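Local coordinates for protein probable TonB-dependent siderophore receptor PiuA (Acinetobacter baumannii, PDB 5FP1) that probably takes up iron across the outer membrane by binding ferric siderophores, possibly ferric enterobactin with micromolar affinity, at residues D227-S239 with V300-G312. Sequence-based numbering, arbitrary orientation.
Sequences DDKPDSGIPYWDS and VWTNPDDSKGNVG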
loop_
_atom_site.group_PDB
_atom_site.type_symbol
_atom_site.label_atom_id
_atom_site.label_comp_id
_atom_site.label_asym_id
_atom_site.label_seq_id
_atom_site.Cartn_x
_atom_site.Cartn_y
_atom_site.Cartn_z
ATOM N N ASP A 227 15.531 3.898 -10.717
ATOM C CA ASP A 227 15.994 5.054 -11.487
ATOM C C ASP A 227 14.938 5.299 -12.556
ATOM O O ASP A 227 14.956 4.661 -13.619
ATOM C CB ASP A 227 17.365 4.726 -12.123
ATOM C CG ASP A 227 17.995 5.916 -12.863
ATOM O OD1 ASP A 227 17.569 7.069 -12.703
ATOM O OD2 ASP A 227 18.957 5.685 -13.613
ATOM N N ASP A 228 13.987 6.178 -12.262
ATOM C CA ASP A 228 12.796 6.301 -13.053
ATOM C C ASP A 228 12.651 7.692 -13.669
ATOM O O ASP A 228 13.214 8.672 -13.155
ATOM C CB ASP A 228 11.546 6.114 -12.188
ATOM C CG ASP A 228 11.457 4.766 -11.509
ATOM O OD1 ASP A 228 12.109 3.771 -11.931
ATOM O OD2 ASP A 228 10.639 4.707 -10.559
ATOM N N LYS A 229 11.841 7.765 -14.716
ATOM C CA LYS A 229 11.267 9.030 -15.166
ATOM C C LYS A 229 9.796 8.954 -14.681
ATOM O O LYS A 229 9.042 8.152 -15.173
ATOM C CB LYS A 229 11.346 9.177 -16.689
ATOM C CG LYS A 229 12.760 9.329 -17.253
ATOM C CD LYS A 229 13.407 10.560 -16.625
ATOM C CE LYS A 229 14.766 10.950 -17.210
ATOM N NZ LYS A 229 15.215 12.206 -16.531
ATOM N N PRO A 230 9.422 9.762 -13.677
ATOM C CA PRO A 230 8.163 9.514 -12.963
ATOM C C PRO A 230 6.929 9.970 -13.728
ATOM O O PRO A 230 6.975 10.901 -14.538
ATOM C CB PRO A 230 8.325 10.345 -11.674
ATOM C CG PRO A 230 9.222 11.471 -12.077
ATOM C CD PRO A 230 10.199 10.854 -13.057
ATOM N N ASP A 231 5.818 9.315 -13.464
ATOM C CA ASP A 231 4.575 9.670 -14.089
ATOM C C ASP A 231 4.077 11.023 -13.646
ATOM O O ASP A 231 4.469 11.560 -12.591
ATOM C CB ASP A 231 3.516 8.598 -13.804
ATOM C CG ASP A 231 2.415 8.558 -14.876
ATOM O OD1 ASP A 231 2.468 9.342 -15.854
ATOM O OD2 ASP A 231 1.501 7.741 -14.707
ATOM N N SER A 232 3.239 11.583 -14.502
ATOM C CA SER A 232 2.492 12.781 -14.234
ATOM C C SER A 232 1.039 12.323 -14.092
ATOM O O SER A 232 0.748 11.245 -13.553
ATOM C CB SER A 232 2.668 13.785 -15.385
ATOM O OG SER A 232 2.022 15.034 -15.130
ATOM N N GLY A 233 0.114 13.118 -14.575
ATOM C CA GLY A 233 -1.283 12.745 -14.537
ATOM C C GLY A 233 -2.067 13.520 -15.578
ATOM O O GLY A 233 -1.468 14.180 -16.431
ATOM N N ILE A 234 -3.393 13.437 -15.495
ATOM C CA ILE A 234 -4.300 14.145 -16.402
ATOM C C ILE A 234 -5.093 15.157 -15.580
ATOM O O ILE A 234 -5.683 14.805 -14.525
ATOM C CB ILE A 234 -5.231 13.182 -17.145
ATOM C CG1 ILE A 234 -4.434 12.100 -17.865
ATOM C CG2 ILE A 234 -6.150 13.941 -18.107
ATOM C CD1 ILE A 234 -3.453 12.612 -18.915
ATOM N N PRO A 235 -5.058 16.427 -15.995
ATOM C CA PRO A 235 -5.678 17.479 -15.169
ATOM C C PRO A 235 -7.200 17.385 -15.186
ATOM O O PRO A 235 -7.769 17.046 -16.221
ATOM C CB PRO A 235 -5.238 18.769 -15.860
ATOM C CG PRO A 235 -5.042 18.374 -17.298
ATOM C CD PRO A 235 -4.558 16.959 -17.276
ATOM N N TYR A 236 -7.852 17.725 -14.077
ATOM C CA TYR A 236 -9.325 17.807 -14.063
ATOM C C TYR A 236 -9.743 19.017 -14.901
ATOM O O TYR A 236 -9.113 20.096 -14.818
ATOM C CB TYR A 236 -9.853 18.056 -12.661
ATOM C CG TYR A 236 -9.614 16.927 -11.660
ATOM C CD1 TYR A 236 -10.171 15.664 -11.852
ATOM C CD2 TYR A 236 -8.860 17.136 -10.521
ATOM C CE1 TYR A 236 -9.944 14.626 -10.950
ATOM C CE2 TYR A 236 -8.672 16.119 -9.598
ATOM C CZ TYR A 236 -9.200 14.873 -9.819
ATOM O OH TYR A 236 -8.990 13.889 -8.872
ATOM N N TRP A 237 -10.821 18.861 -15.670
ATOM C CA TRP A 237 -11.354 19.984 -16.421
ATOM C C TRP A 237 -12.827 19.808 -16.733
ATOM O O TRP A 237 -13.276 18.722 -17.115
ATOM C CB TRP A 237 -10.571 20.206 -17.735
ATOM C CG TRP A 237 -10.831 21.573 -18.346
ATOM C CD1 TRP A 237 -11.551 21.853 -19.488
ATOM C CD2 TRP A 237 -10.451 22.833 -17.797
ATOM N NE1 TRP A 237 -11.603 23.215 -19.699
ATOM C CE2 TRP A 237 -10.939 23.844 -18.683
ATOM C CE3 TRP A 237 -9.708 23.218 -16.679
ATOM C CZ2 TRP A 237 -10.730 25.176 -18.458
ATOM C CZ3 TRP A 237 -9.502 24.561 -16.461
ATOM C CH2 TRP A 237 -10.034 25.528 -17.344
ATOM N N ASP A 238 -13.545 20.916 -16.584
ATOM C CA ASP A 238 -14.950 21.002 -16.990
ATOM C C ASP A 238 -15.106 22.178 -17.974
ATOM O O ASP A 238 -15.023 23.341 -17.576
ATOM C CB ASP A 238 -15.809 21.221 -15.774
ATOM C CG ASP A 238 -17.307 21.325 -16.104
ATOM O OD1 ASP A 238 -17.650 21.809 -17.189
ATOM O OD2 ASP A 238 -18.130 20.957 -15.244
ATOM N N SER A 239 -15.295 21.848 -19.247
ATOM C CA SER A 239 -15.305 22.842 -20.332
ATOM C C SER A 239 -16.495 23.787 -20.191
ATOM O O SER A 239 -16.372 24.978 -20.441
ATOM C CB SER A 239 -15.404 22.142 -21.687
ATOM O OG SER A 239 -14.176 21.582 -22.064
ATOM N N VAL A 300 11.624 14.591 -8.494
ATOM C CA VAL A 300 10.994 15.765 -9.103
ATOM C C VAL A 300 9.974 15.251 -10.108
ATOM O O VAL A 300 10.323 14.477 -11.013
ATOM C CB VAL A 300 12.018 16.641 -9.873
ATOM C CG1 VAL A 300 11.293 17.686 -10.714
ATOM C CG2 VAL A 300 12.967 17.310 -8.898
ATOM N N TRP A 301 8.714 15.614 -9.950
ATOM C CA TRP A 301 7.688 15.190 -10.897
ATOM C C TRP A 301 6.684 16.313 -11.150
ATOM O O TRP A 301 6.656 17.333 -10.425
ATOM C CB TRP A 301 6.993 13.866 -10.490
ATOM C CG TRP A 301 6.232 13.964 -9.285
ATOM C CD1 TRP A 301 6.699 13.789 -7.998
ATOM C CD2 TRP A 301 4.838 14.312 -9.161
ATOM N NE1 TRP A 301 5.687 14.026 -7.104
ATOM C CE2 TRP A 301 4.537 14.336 -7.787
ATOM C CE3 TRP A 301 3.828 14.623 -10.080
ATOM C CZ2 TRP A 301 3.252 14.646 -7.303
ATOM C CZ3 TRP A 301 2.561 14.917 -9.602
ATOM C CH2 TRP A 301 2.288 14.946 -8.232
ATOM N N THR A 302 5.880 16.126 -12.191
ATOM C CA THR A 302 5.031 17.186 -12.701
ATOM C C THR A 302 3.577 17.020 -12.350
ATOM O O THR A 302 2.951 16.005 -12.686
ATOM C CB THR A 302 5.143 17.292 -14.237
ATOM O OG1 THR A 302 6.487 17.622 -14.584
ATOM C CG2 THR A 302 4.203 18.348 -14.756
ATOM N N ASN A 303 3.028 18.049 -11.713
ATOM C CA ASN A 303 1.580 18.215 -11.573
ATOM C C ASN A 303 1.079 18.932 -12.854
ATOM O O ASN A 303 1.547 20.032 -13.172
ATOM C CB ASN A 303 1.302 19.011 -10.291
ATOM C CG ASN A 303 -0.151 19.490 -10.137
ATOM O OD1 ASN A 303 -0.932 19.592 -11.096
ATOM N ND2 ASN A 303 -0.481 19.869 -8.916
ATOM N N PRO A 304 0.166 18.296 -13.610
ATOM C CA PRO A 304 -0.284 18.894 -14.886
ATOM C C PRO A 304 -1.221 20.106 -14.654
ATOM O O PRO A 304 -2.419 19.960 -14.395
ATOM C CB PRO A 304 -1.010 17.733 -15.564
ATOM C CG PRO A 304 -1.618 16.991 -14.406
ATOM C CD PRO A 304 -0.546 17.035 -13.331
ATOM N N ASP A 305 -0.606 21.281 -14.673
ATOM C CA ASP A 305 -1.241 22.606 -14.636
ATOM C C ASP A 305 -1.633 23.167 -13.270
ATOM O O ASP A 305 -1.845 24.358 -13.157
ATOM C CB ASP A 305 -2.416 22.738 -15.598
ATOM C CG ASP A 305 -2.551 24.170 -16.121
ATOM O OD1 ASP A 305 -1.495 24.723 -16.513
ATOM O OD2 ASP A 305 -3.684 24.729 -16.170
ATOM N N ASP A 306 -1.730 22.327 -12.243
ATOM C CA ASP A 306 -1.940 22.827 -10.873
ATOM C C ASP A 306 -3.165 23.734 -10.807
ATOM O O ASP A 306 -3.154 24.762 -10.130
ATOM C CB ASP A 306 -0.699 23.571 -10.437
ATOM C CG ASP A 306 -0.605 23.755 -8.931
ATOM O OD1 ASP A 306 -1.226 23.005 -8.176
ATOM O OD2 ASP A 306 0.133 24.635 -8.515
ATOM N N SER A 307 -4.203 23.370 -11.568
ATOM C CA SER A 307 -5.484 24.103 -11.615
ATOM C C SER A 307 -5.338 25.588 -11.992
ATOM O O SER A 307 -6.165 26.401 -11.630
ATOM C CB SER A 307 -6.264 23.950 -10.296
ATOM O OG SER A 307 -6.427 22.568 -9.977
ATOM N N LYS A 308 -4.301 25.944 -12.729
ATOM C CA LYS A 308 -4.099 27.333 -13.067
ATOM C C LYS A 308 -4.968 27.841 -14.203
ATOM O O LYS A 308 -4.946 29.033 -14.480
ATOM C CB LYS A 308 -2.648 27.582 -13.431
ATOM C CG LYS A 308 -1.679 27.325 -12.284
ATOM C CD LYS A 308 -1.721 28.443 -11.261
ATOM C CE LYS A 308 -0.798 28.088 -10.111
ATOM N NZ LYS A 308 -1.050 28.952 -8.944
ATOM N N GLY A 309 -5.701 26.962 -14.874
ATOM C CA GLY A 309 -6.628 27.393 -15.919
ATOM C C GLY A 309 -6.039 27.371 -17.334
ATOM O O GLY A 309 -6.714 27.705 -18.286
ATOM N N ASN A 310 -4.773 26.998 -17.484
ATOM C CA ASN A 310 -4.169 27.002 -18.806
ATOM C C ASN A 310 -4.760 25.947 -19.683
ATOM O O ASN A 310 -4.746 26.084 -20.910
ATOM C CB ASN A 310 -2.629 26.901 -18.770
ATOM C CG ASN A 310 -2.014 27.969 -17.918
ATOM O OD1 ASN A 310 -2.141 29.166 -18.189
ATOM N ND2 ASN A 310 -1.363 27.551 -16.858
ATOM N N VAL A 311 -5.331 24.925 -19.066
ATOM C CA VAL A 311 -5.985 23.858 -19.802
ATOM C C VAL A 311 -7.085 24.400 -20.752
ATOM O O VAL A 311 -7.285 23.877 -21.835
ATOM C CB VAL A 311 -6.570 22.810 -18.841
ATOM C CG1 VAL A 311 -7.501 21.853 -19.554
ATOM C CG2 VAL A 311 -5.434 22.053 -18.147
ATOM N N GLY A 312 -7.791 25.419 -20.296
ATOM C CA GLY A 312 -8.855 26.049 -21.065
ATOM C C GLY A 312 -8.323 26.905 -22.202
ATOM O O GLY A 312 -9.106 27.353 -23.043
HETATM O O HOH W 1 6.391 13.904 -14.109
#
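A chi1 of -164° swings the indole of Trp237 away from its own amide nitrogen, beside its carbonyl carbon; Val311 (168°) places CG1 in the same way, and these two torsions lay the valine methyl over one face of the indole. The evidence for a CH-pi contact is direct: Val311 CG1 stands 3.7 Å from the centroid of the five-membered ring of Trp237, 22° off the ring normal. Gly312 N lies over the same face, 3.5 Å above the plane and offset toward the rim. The other branch of the valine, Val311 CG2, meets Pro235 CG at 3.8 Å, joining the indole contact to a proline pair in which the ring of Pro235 also abuts that of Pro304.

Asp305, the first residue of a type I' turn ending at Lys308, holds the start of the 3-10 segment 310-312: its OD1 takes a nearly straight bond from Asn310 ND2 on its syn side, while OD2 receives weak bonds from the backbone N of Asn310 and of Val311.

Nearer the barrel wall, Ser232 OG donates to Thr302 O at 2.8 Å, approaching from above the carbonyl plane. A water accepts from Thr302 N (3.0 Å) and lies 3.1 Å from Pro230 O, to which it may donate; Tyr256 also bonds that oxygen. Beside it, Pro230 CG packs on Trp301 CB at 3.6 Å. The hydroxyl of Thr302 turns instead to Asp263, and Asp231 forms a salt bridge with Lys189.

Strand 234-238, on the long connection between barrel strands 215-226 and 264-279, pairs with 701-704 and lies against the end of barrel strand 284-304, consistent with the extracellular loops of a TonB-dependent receptor. One direct hydrogen bond and a probable water bridge join the segments, consistent with cohesion that rests largely on apolar surfaces.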